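Local coordinates for protein Two-component system sensor histidine kinase (Bacteroides thetaiotaomicron, PDB 3OTT) that probably senses saccharides outside the cell and signals through a histidine kinase to a DNA-binding output, this chain being its extracellular beta-propeller and beta-sandwich part, at residues 66-77 / 105-115; 232-240 / 278-286. All blocks are in the same frame, centred on the assembly; numbering follows the deposited sequence.

Contact 1: residues 66-77 / 105-115; sequences YCGVIIDNTYLY and VRTMALQGDTL
Tyr66 and Arg106 lie alongside each other at one end of the interface and point the same way. The guanidinium lies flat on the ring, its plane 9° from that of the phenol, and CZ of Arg106 stands 3.7 Å from the centroid of the Tyr66 ring, which makes the stack a cation-pi pair. The CA-CB bond of Arg106 points away from segment 66-77; a bend at chi2 (-69°) brings the guanidinium back over the Tyr66 ring. NH1 of Arg106 also bonds Val105 O at 3.2 Å. That oxygen lies close to the guanidinium plane, although NH1 stands well above the carbonyl plane, so the bond probably limits the group's rotation, while Tyr66 OH is held by Asp81.

The rest is apolar. Cys67 SG meets Val105 CG1 at 4.0 Å and Met108 CG at 3.7 Å; the placing of the methionine methyl is doubtful. Val69 and Leu115 meet tip to tip, CG2 of Val69 being 3.6 Å from CD1 of Leu115. The other leucine methyl, CD2 of Leu115, lies 3.7 Å from CD2 of Tyr77, and CD1 of Ile71 lies 4.0 Å from CD1 of Leu110.

No hydrogen bond crosses between the segments. Strands 67-71 and 105-111, 25° apart in direction, are each the first strand of a four-stranded antiparallel propeller blade, and side chains join the two sheets. A classic bulge puts Arg106 and Thr107 both opposite Gly118; Thr107 OG1 then bonds Ile151 N in strand 148-153 of the following blade. At the turn end, Arg374 of the second subunit forms salt bridges with both Asp72 and Asp113.

Contact 2: residues 232-240 / 278-286; sequences NSIKSLALD and NNIIWNIFA
Lys235 lies alongside Trp282, the two side chains pointing the same way, and its atoms can be followed in turn. Lys235 CB rests 3.5 Å from Ile281 O. Further out, Lys235 CD packs 3.7 Å from CZ3 of Trp282 and also meets CG2 of Ile280, a methyl that itself sits over one face of the indole. Lys235 CE continues along the six-membered ring, 3.9 Å from Trp282 CZ3. A final bend at chi4 (-46°) turns Lys235 NZ back to its own strand, where it bonds Ser233 OG at 3.2 Å; Asp250, whose carboxylate accepts a hydrogen bond from that serine, makes a long, weak ion pair with the ammonium. Trp282 NE1 is bonded to Asp297. An alanine in place of Lys235 would probably leave the indole without the methylene chain packed along it and Asp250 without its weakly paired positive charge.

Next to the lysine, Ser236 makes the hydrogen bond that spans the two segments: OG of Ser236 donates to Ile281 O at 2.9 Å, approaching from above the carbonyl plane, 48° out of it. The same OG touches CG1 of Ile284. Beyond it, Ala238 CB presses on CG2 of Ile284 at 3.5 Å, a tight carbon pair.

Strands 232-239 and 281-286 run nearly parallel, 15° apart, and begin adjacent propeller blades. A classic bulge opposite Gly248 explains why Lys235 and Ser236, though consecutive, both point their CB toward the neighbouring strand. The chemistry is therefore graded: aliphatic-aromatic packing under a lysine whose charge is met by polar groups of its own blade, one serine-to-carbonyl bond, then close-set apolar carbons without a backbone bond between blades.

Both contacts join the first strands of successive blades in one seven-bladed propeller: contact 1 the second and third blades, contact 2 the sixth and the last, which strand 13-15 completes. Their centres are 20 Å apart and their nearest atoms about 6 Å, without touching. The registers correspond: Tyr66 with Arg106 matches Lys235 with Trp282, a cationic side chain beside an aromatic one, but with the roles exchanged between the strands. The side chains of Ile70 and Ala286 are each about 11 Å from a bound hexatantalum dodecabromide, so neither contact forms its pocket. The second subunit reaches contact 1 alone.

Contact 1: residues 66-77 / 105-115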
loop_
_atom_site.group_PDB
_atom_site.type_symbol
_atom_site.label_atom_id
_atom_site.label_comp_id
_atom_site.label_asym_id
_atom_site.label_seq_id
_atom_site.Cartn_x
_atom_site.Cartn_y
_atom_site.Cartn_z
ATOM N N TYR B 66 -32.350 5.230 -8.170
ATOM C CA TYR B 66 -32.446 4.600 -6.834
ATOM C C TYR B 66 -31.114 4.330 -6.191
ATOM O O TYR B 66 -31.041 4.174 -4.972
ATOM C CB TYR B 66 -33.247 3.314 -6.922
ATOM C CG TYR B 66 -34.677 3.555 -7.355
ATOM C CD1 TYR B 66 -35.689 3.795 -6.400
ATOM C CD2 TYR B 66 -35.026 3.501 -8.730
ATOM C CE1 TYR B 66 -37.029 4.013 -6.790
ATOM C CE2 TYR B 66 -36.403 3.744 -9.159
ATOM C CZ TYR B 66 -37.373 4.007 -8.170
ATOM O OH TYR B 66 -38.670 4.198 -8.545
ATOM N N CYS B 67 -30.065 4.251 -7.009
ATOM C CA CYS B 67 -28.768 3.844 -6.540
ATOM C C CYS B 67 -27.817 4.092 -7.696
ATOM O O CYS B 67 -28.279 4.285 -8.820
ATOM C CB CYS B 67 -28.767 2.351 -6.193
ATOM S SG CYS B 67 -29.000 1.288 -7.631
ATOM N N GLY B 68 -26.520 4.078 -7.413
ATOM C CA GLY B 68 -25.508 4.230 -8.439
ATOM C C GLY B 68 -24.170 3.707 -7.995
ATOM O O GLY B 68 -23.936 3.605 -6.816
ATOM N N VAL B 69 -23.308 3.350 -8.952
ATOM C CA VAL B 69 -21.898 3.148 -8.709
ATOM C C VAL B 69 -21.096 3.688 -9.883
ATOM O O VAL B 69 -21.620 3.777 -10.987
ATOM C CB VAL B 69 -21.471 1.648 -8.565
ATOM C CG1 VAL B 69 -21.892 1.136 -7.274
ATOM C CG2 VAL B 69 -21.967 0.798 -9.711
ATOM N N ILE B 70 -19.827 4.008 -9.639
ATOM C CA ILE B 70 -18.943 4.462 -10.685
ATOM C C ILE B 70 -18.189 3.228 -11.240
ATOM O O ILE B 70 -17.622 2.451 -10.454
ATOM C CB ILE B 70 -17.978 5.526 -10.128
ATOM C CG1 ILE B 70 -18.767 6.784 -9.713
ATOM C CG2 ILE B 70 -16.871 5.847 -11.129
ATOM C CD1 ILE B 70 -17.865 7.945 -9.146
ATOM N N ILE B 71 -18.149 3.109 -12.577
ATOM C CA ILE B 71 -17.541 2.003 -13.296
ATOM C C ILE B 71 -16.452 2.532 -14.273
ATOM O O ILE B 71 -16.645 3.540 -14.951
ATOM C CB ILE B 71 -18.666 1.210 -14.108
ATOM C CG1 ILE B 71 -19.700 0.527 -13.196
ATOM C CG2 ILE B 71 -18.112 0.239 -15.082
ATOM C CD1 ILE B 71 -19.122 -0.322 -12.121
ATOM N N ASP B 72 -15.305 1.856 -14.314
ATOM C CA ASP B 72 -14.172 2.170 -15.222
ATOM C C ASP B 72 -13.671 3.624 -15.126
ATOM O O ASP B 72 -13.116 4.126 -16.073
ATOM C CB ASP B 72 -14.477 1.764 -16.694
ATOM C CG ASP B 72 -14.812 0.243 -16.859
ATOM O OD1 ASP B 72 -14.544 -0.543 -15.897
ATOM O OD2 ASP B 72 -15.338 -0.158 -17.948
ATOM N N ASN B 73 -13.880 4.279 -13.979
ATOM C CA ASN B 73 -13.416 5.653 -13.771
ATOM C C ASN B 73 -14.005 6.584 -14.857
ATOM O O ASN B 73 -13.376 7.576 -15.251
ATOM C CB ASN B 73 -11.888 5.672 -13.863
ATOM C CG ASN B 73 -11.252 6.866 -13.139
ATOM O OD1 ASN B 73 -11.829 7.475 -12.232
ATOM N ND2 ASN B 73 -10.037 7.201 -13.552
ATOM N N THR B 74 -15.165 6.221 -15.413
ATOM C CA THR B 74 -15.756 7.064 -16.415
ATOM C C THR B 74 -17.269 7.003 -16.501
ATOM O O THR B 74 -17.859 7.905 -17.091
ATOM C CB THR B 74 -15.112 6.901 -17.825
ATOM O OG1 THR B 74 -15.569 7.964 -18.663
ATOM C CG2 THR B 74 -15.470 5.563 -18.507
ATOM N N TYR B 75 -17.910 5.961 -15.956
ATOM C CA TYR B 75 -19.397 5.867 -16.054
ATOM C C TYR B 75 -20.105 5.984 -14.712
ATOM O O TYR B 75 -19.595 5.579 -13.681
ATOM C CB TYR B 75 -19.873 4.553 -16.713
ATOM C CG TYR B 75 -19.215 4.204 -18.033
ATOM C CD1 TYR B 75 -19.573 4.866 -19.231
ATOM C CD2 TYR B 75 -18.254 3.202 -18.102
ATOM C CE1 TYR B 75 -18.936 4.556 -20.438
ATOM C CE2 TYR B 75 -17.596 2.896 -19.312
ATOM C CZ TYR B 75 -17.944 3.564 -20.455
ATOM O OH TYR B 75 -17.293 3.173 -21.614
ATOM N N LEU B 76 -21.294 6.520 -14.721
ATOM C CA LEU B 76 -22.182 6.389 -13.577
ATOM C C LEU B 76 -23.243 5.402 -14.029
ATOM O O LEU B 76 -23.952 5.710 -15.005
ATOM C CB LEU B 76 -22.836 7.738 -13.197
ATOM C CG LEU B 76 -22.098 8.766 -12.326
ATOM C CD1 LEU B 76 -20.601 8.720 -12.435
ATOM C CD2 LEU B 76 -22.563 10.170 -12.656
ATOM N N TYR B 77 -23.256 4.207 -13.425
ATOM C CA TYR B 77 -24.316 3.213 -13.598
ATOM C C TYR B 77 -25.344 3.516 -12.527
ATOM O O TYR B 77 -25.035 3.507 -11.327
ATOM C CB TYR B 77 -23.781 1.741 -13.405
ATOM C CG TYR B 77 -23.140 1.118 -14.630
ATOM C CD1 TYR B 77 -22.270 1.860 -15.441
ATOM C CD2 TYR B 77 -23.383 -0.212 -14.959
ATOM C CE1 TYR B 77 -21.688 1.298 -16.601
ATOM C CE2 TYR B 77 -22.798 -0.822 -16.071
ATOM C CZ TYR B 77 -21.956 -0.060 -16.911
ATOM O OH TYR B 77 -21.389 -0.652 -18.040
ATOM N N VAL B 105 -34.205 -1.728 -10.627
ATOM C CA VAL B 105 -33.004 -1.872 -9.862
ATOM C C VAL B 105 -33.039 -0.919 -8.647
ATOM O O VAL B 105 -33.437 0.305 -8.758
ATOM C CB VAL B 105 -31.817 -1.572 -10.758
ATOM C CG1 VAL B 105 -30.530 -1.498 -9.983
ATOM C CG2 VAL B 105 -31.717 -2.644 -11.886
ATOM N N ARG B 106 -32.540 -1.442 -7.525
ATOM C CA ARG B 106 -32.661 -0.766 -6.251
ATOM C C ARG B 106 -31.306 -0.701 -5.577
ATOM O O ARG B 106 -31.075 0.169 -4.753
ATOM C CB ARG B 106 -33.644 -1.485 -5.324
ATOM C CG ARG B 106 -35.104 -1.327 -5.653
ATOM C CD ARG B 106 -35.592 0.120 -5.386
ATOM N NE ARG B 106 -37.006 0.274 -5.767
ATOM C CZ ARG B 106 -37.411 0.415 -7.028
ATOM N NH1 ARG B 106 -36.515 0.398 -8.022
ATOM N NH2 ARG B 106 -38.704 0.596 -7.308
ATOM N N THR B 107 -30.381 -1.587 -5.927
ATOM C CA THR B 107 -29.115 -1.629 -5.215
ATOM C C THR B 107 -28.052 -2.227 -6.085
ATOM O O THR B 107 -28.348 -3.096 -6.935
ATOM C CB THR B 107 -29.244 -2.453 -3.852
ATOM O OG1 THR B 107 -27.963 -2.527 -3.236
ATOM C CG2 THR B 107 -29.680 -3.981 -4.121
ATOM N N MET B 108 -26.806 -1.791 -5.902
ATOM C CA MET B 108 -25.666 -2.258 -6.752
ATOM C C MET B 108 -24.417 -2.386 -5.913
ATOM O O MET B 108 -24.258 -1.613 -4.997
ATOM C CB MET B 108 -25.363 -1.296 -7.875
ATOM C CG MET B 108 -26.477 -1.120 -8.904
ATOM S SD MET B 108 -26.129 -0.029 -10.386
ATOM C CE MET B 108 -25.963 1.490 -9.684
ATOM N N ALA B 109 -23.556 -3.381 -6.183
ATOM C CA ALA B 109 -22.298 -3.525 -5.451
ATOM C C ALA B 109 -21.331 -4.206 -6.352
ATOM O O ALA B 109 -21.678 -5.240 -6.969
ATOM C CB ALA B 109 -22.497 -4.323 -4.199
ATOM N N LEU B 110 -20.134 -3.627 -6.472
ATOM C CA LEU B 110 -19.039 -4.243 -7.257
ATOM C C LEU B 110 -18.260 -5.295 -6.466
ATOM O O LEU B 110 -18.020 -5.109 -5.258
ATOM C CB LEU B 110 -18.003 -3.201 -7.551
ATOM C CG LEU B 110 -18.095 -2.494 -8.861
ATOM C CD1 LEU B 110 -17.191 -1.243 -8.757
ATOM C CD2 LEU B 110 -17.678 -3.461 -10.014
ATOM N N GLN B 111 -17.828 -6.343 -7.158
ATOM C CA GLN B 111 -16.990 -7.365 -6.613
ATOM C C GLN B 111 -15.930 -7.613 -7.671
ATOM O O GLN B 111 -16.149 -8.384 -8.573
ATOM C CB GLN B 111 -17.790 -8.658 -6.307
ATOM C CG GLN B 111 -16.977 -9.689 -5.480
ATOM C CD GLN B 111 -17.654 -11.006 -5.355
ATOM O OE1 GLN B 111 -18.586 -11.320 -6.096
ATOM N NE2 GLN B 111 -17.229 -11.782 -4.386
ATOM N N GLY B 112 -14.794 -6.902 -7.591
ATOM C CA GLY B 112 -13.760 -7.056 -8.583
ATOM C C GLY B 112 -14.335 -6.526 -9.876
ATOM O O GLY B 112 -14.715 -5.351 -9.940
ATOM N N ASP B 113 -14.437 -7.365 -10.895
ATOM C CA ASP B 113 -14.948 -6.886 -12.184
ATOM C C ASP B 113 -16.316 -7.447 -12.482
ATOM O O ASP B 113 -16.682 -7.613 -13.607
ATOM C CB ASP B 113 -13.979 -7.275 -13.263
ATOM C CG ASP B 113 -13.976 -6.295 -14.433
ATOM O OD1 ASP B 113 -14.200 -5.106 -14.223
ATOM O OD2 ASP B 113 -13.721 -6.737 -15.559
ATOM N N THR B 114 -17.056 -7.771 -11.422
ATOM C CA THR B 114 -18.413 -8.198 -11.496
ATOM C C THR B 114 -19.299 -7.218 -10.714
ATOM O O THR B 114 -19.015 -6.950 -9.544
ATOM C CB THR B 114 -18.552 -9.585 -10.892
ATOM O OG1 THR B 114 -17.811 -10.504 -11.693
ATOM C CG2 THR B 114 -19.958 -10.003 -10.962
ATOM N N LEU B 115 -20.380 -6.745 -11.344
ATOM C CA LEU B 115 -21.360 -5.875 -10.688
ATOM C C LEU B 115 -22.621 -6.678 -10.305
ATOM O O LEU B 115 -23.284 -7.255 -11.172
ATOM C CB LEU B 115 -21.753 -4.735 -11.628
ATOM C CG LEU B 115 -22.693 -3.626 -11.121
ATOM C CD1 LEU B 115 -22.093 -2.817 -9.954
ATOM C CD2 LEU B 115 -23.150 -2.701 -12.193
#

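Contact 2: residues 232-240 / 278-286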
loop_
_atom_site.group_PDB
_atom_site.type_symbol
_atom_site.label_atom_id
_atom_site.label_comp_id
_atom_site.label_asym_id
_atom_site.label_seq_id
_atom_site.Cartn_x
_atom_site.Cartn_y
_atom_site.Cartn_z
ATOM N N ASN B 232 -40.465 2.842 13.380
ATOM C CA ASN B 232 -39.437 3.575 12.625
ATOM C C ASN B 232 -38.713 2.534 11.775
ATOM O O ASN B 232 -38.729 1.364 12.104
ATOM C CB ASN B 232 -38.499 4.312 13.583
ATOM C CG ASN B 232 -37.848 5.592 12.961
ATOM O OD1 ASN B 232 -37.970 5.885 11.735
ATOM N ND2 ASN B 232 -37.140 6.356 13.821
ATOM N N SER B 233 -38.187 2.893 10.630
ATOM C CA SER B 233 -37.375 1.938 9.891
ATOM C C SER B 233 -36.050 2.585 9.567
ATOM O O SER B 233 -35.966 3.798 9.380
ATOM C CB SER B 233 -38.048 1.502 8.602
ATOM O OG SER B 233 -38.488 2.651 7.932
ATOM N N ILE B 234 -35.008 1.774 9.549
ATOM C CA ILE B 234 -33.729 2.240 9.164
ATOM C C ILE B 234 -33.628 2.143 7.657
ATOM O O ILE B 234 -33.759 1.049 7.095
ATOM C CB ILE B 234 -32.645 1.404 9.774
ATOM C CG1 ILE B 234 -32.761 1.411 11.296
ATOM C CG2 ILE B 234 -31.243 1.933 9.348
ATOM C CD1 ILE B 234 -32.172 2.545 11.899
ATOM N N LYS B 235 -33.390 3.276 7.005
ATOM C CA LYS B 235 -33.309 3.349 5.530
ATOM C C LYS B 235 -31.887 3.439 4.992
ATOM O O LYS B 235 -31.623 3.109 3.835
ATOM C CB LYS B 235 -34.082 4.570 5.031
ATOM C CG LYS B 235 -35.460 4.670 5.612
ATOM C CD LYS B 235 -36.390 5.544 4.769
ATOM C CE LYS B 235 -37.882 5.151 4.951
ATOM N NZ LYS B 235 -38.190 3.639 4.882
ATOM N N SER B 236 -30.960 3.936 5.793
ATOM C CA SER B 236 -29.612 4.152 5.271
ATOM C C SER B 236 -28.603 4.162 6.394
ATOM O O SER B 236 -28.941 4.480 7.514
ATOM C CB SER B 236 -29.565 5.509 4.539
ATOM O OG SER B 236 -30.187 6.516 5.367
ATOM N N LEU B 237 -27.350 3.864 6.088
ATOM C CA LEU B 237 -26.324 3.682 7.142
ATOM C C LEU B 237 -25.044 4.182 6.523
ATOM O O LEU B 237 -24.830 3.945 5.342
ATOM C CB LEU B 237 -26.151 2.204 7.526
ATOM C CG LEU B 237 -27.353 1.413 8.102
ATOM C CD1 LEU B 237 -27.219 -0.146 8.089
ATOM C CD2 LEU B 237 -27.671 1.873 9.579
ATOM N N ALA B 238 -24.219 4.857 7.330
ATOM C CA ALA B 238 -22.838 5.241 7.018
ATOM C C ALA B 238 -22.079 5.385 8.341
ATOM O O ALA B 238 -22.693 5.558 9.423
ATOM C CB ALA B 238 -22.803 6.641 6.277
ATOM N N LEU B 239 -20.768 5.422 8.227
ATOM C CA LEU B 239 -19.855 5.757 9.314
ATOM C C LEU B 239 -19.180 7.100 9.091
ATOM O O LEU B 239 -18.696 7.367 7.968
ATOM C CB LEU B 239 -18.697 4.731 9.376
ATOM C CG LEU B 239 -19.168 3.294 9.725
ATOM C CD1 LEU B 239 -18.063 2.302 9.308
ATOM C CD2 LEU B 239 -19.523 3.171 11.224
ATOM N N ASP B 240 -19.036 7.882 10.155
ATOM C CA ASP B 240 -18.480 9.168 10.007
ATOM C C ASP B 240 -16.980 9.177 10.273
ATOM O O ASP B 240 -16.377 8.123 10.500
ATOM C CB ASP B 240 -19.290 10.212 10.778
ATOM C CG ASP B 240 -19.060 10.161 12.291
ATOM O OD1 ASP B 240 -18.132 9.470 12.793
ATOM O OD2 ASP B 240 -19.847 10.838 12.959
ATOM N N ASN B 278 -35.018 17.629 6.120
ATOM C CA ASN B 278 -36.227 16.811 6.198
ATOM C C ASN B 278 -35.895 15.546 7.008
ATOM O O ASN B 278 -34.735 15.126 7.035
ATOM C CB ASN B 278 -36.674 16.472 4.760
ATOM C CG ASN B 278 -37.896 15.583 4.706
ATOM O OD1 ASN B 278 -37.776 14.374 4.518
ATOM N ND2 ASN B 278 -39.077 16.181 4.784
ATOM N N ASN B 279 -36.917 14.918 7.584
ATOM C CA ASN B 279 -36.768 13.829 8.584
ATOM C C ASN B 279 -36.626 12.477 7.898
ATOM O O ASN B 279 -36.240 11.483 8.549
ATOM C CB ASN B 279 -37.974 13.790 9.565
ATOM C CG ASN B 279 -37.867 14.830 10.691
ATOM O OD1 ASN B 279 -36.789 15.373 10.968
ATOM N ND2 ASN B 279 -38.993 15.139 11.324
ATOM N N ILE B 280 -36.991 12.396 6.615
ATOM C CA ILE B 280 -36.879 11.139 5.964
ATOM C C ILE B 280 -35.558 11.029 5.254
ATOM O O ILE B 280 -35.374 11.667 4.202
ATOM C CB ILE B 280 -38.029 10.811 5.004
ATOM C CG1 ILE B 280 -39.361 10.658 5.771
ATOM C CG2 ILE B 280 -37.701 9.478 4.273
ATOM C CD1 ILE B 280 -40.631 11.079 4.981
ATOM N N ILE B 281 -34.657 10.177 5.765
ATOM C CA ILE B 281 -33.292 10.112 5.216
ATOM C C ILE B 281 -33.028 8.865 4.355
ATOM O O ILE B 281 -32.730 7.785 4.894
ATOM C CB ILE B 281 -32.239 10.224 6.349
ATOM C CG1 ILE B 281 -32.368 11.573 7.070
ATOM C CG2 ILE B 281 -30.811 10.141 5.799
ATOM C CD1 ILE B 281 -31.796 11.569 8.488
ATOM N N TRP B 282 -33.105 9.029 3.032
ATOM C CA TRP B 282 -32.928 7.949 2.031
ATOM C C TRP B 282 -31.517 7.440 1.885
ATOM O O TRP B 282 -31.357 6.281 1.595
ATOM C CB TRP B 282 -33.419 8.341 0.624
ATOM C CG TRP B 282 -34.891 8.661 0.582
ATOM C CD1 TRP B 282 -35.466 9.912 0.431
ATOM C CD2 TRP B 282 -35.971 7.751 0.798
ATOM N NE1 TRP B 282 -36.818 9.801 0.478
ATOM C CE2 TRP B 282 -37.158 8.491 0.706
ATOM C CE3 TRP B 282 -36.046 6.362 1.025
ATOM C CZ2 TRP B 282 -38.423 7.911 0.828
ATOM C CZ3 TRP B 282 -37.340 5.768 1.165
ATOM C CH2 TRP B 282 -38.495 6.554 1.057
ATOM N N ASN B 283 -30.506 8.298 2.066
ATOM C CA ASN B 283 -29.101 7.929 1.861
ATOM C C ASN B 283 -28.172 8.835 2.632
ATOM O O ASN B 283 -28.437 10.039 2.782
ATOM C CB ASN B 283 -28.724 7.932 0.335
ATOM C CG ASN B 283 -27.430 7.165 0.044
ATOM O OD1 ASN B 283 -26.333 7.781 -0.126
ATOM N ND2 ASN B 283 -27.522 5.825 0.008
ATOM N N ILE B 284 -27.080 8.258 3.137
ATOM C CA ILE B 284 -26.070 8.996 3.841
ATOM C C ILE B 284 -24.789 8.606 3.177
ATOM O O ILE B 284 -24.474 7.408 2.990
ATOM C CB ILE B 284 -25.991 8.608 5.387
ATOM C CG1 ILE B 284 -27.347 8.768 6.107
ATOM C CG2 ILE B 284 -24.914 9.403 6.132
ATOM C CD1 ILE B 284 -27.311 8.241 7.606
ATOM N N PHE B 285 -23.989 9.615 2.857
ATOM C CA PHE B 285 -22.758 9.339 2.197
ATOM C C PHE B 285 -21.682 10.147 2.835
ATOM O O PHE B 285 -21.831 11.369 2.994
ATOM C CB PHE B 285 -22.920 9.766 0.744
ATOM C CG PHE B 285 -21.665 9.772 -0.029
ATOM C CD1 PHE B 285 -21.039 8.563 -0.362
ATOM C CD2 PHE B 285 -21.111 10.984 -0.481
ATOM C CE1 PHE B 285 -19.863 8.539 -1.127
ATOM C CE2 PHE B 285 -19.949 10.984 -1.292
ATOM C CZ PHE B 285 -19.315 9.752 -1.605
ATOM N N ALA B 286 -20.578 9.487 3.157
ATOM C CA ALA B 286 -19.401 10.150 3.700
ATOM C C ALA B 286 -18.404 10.370 2.568
ATOM O O ALA B 286 -18.024 9.397 1.929
ATOM C CB ALA B 286 -18.753 9.270 4.888
#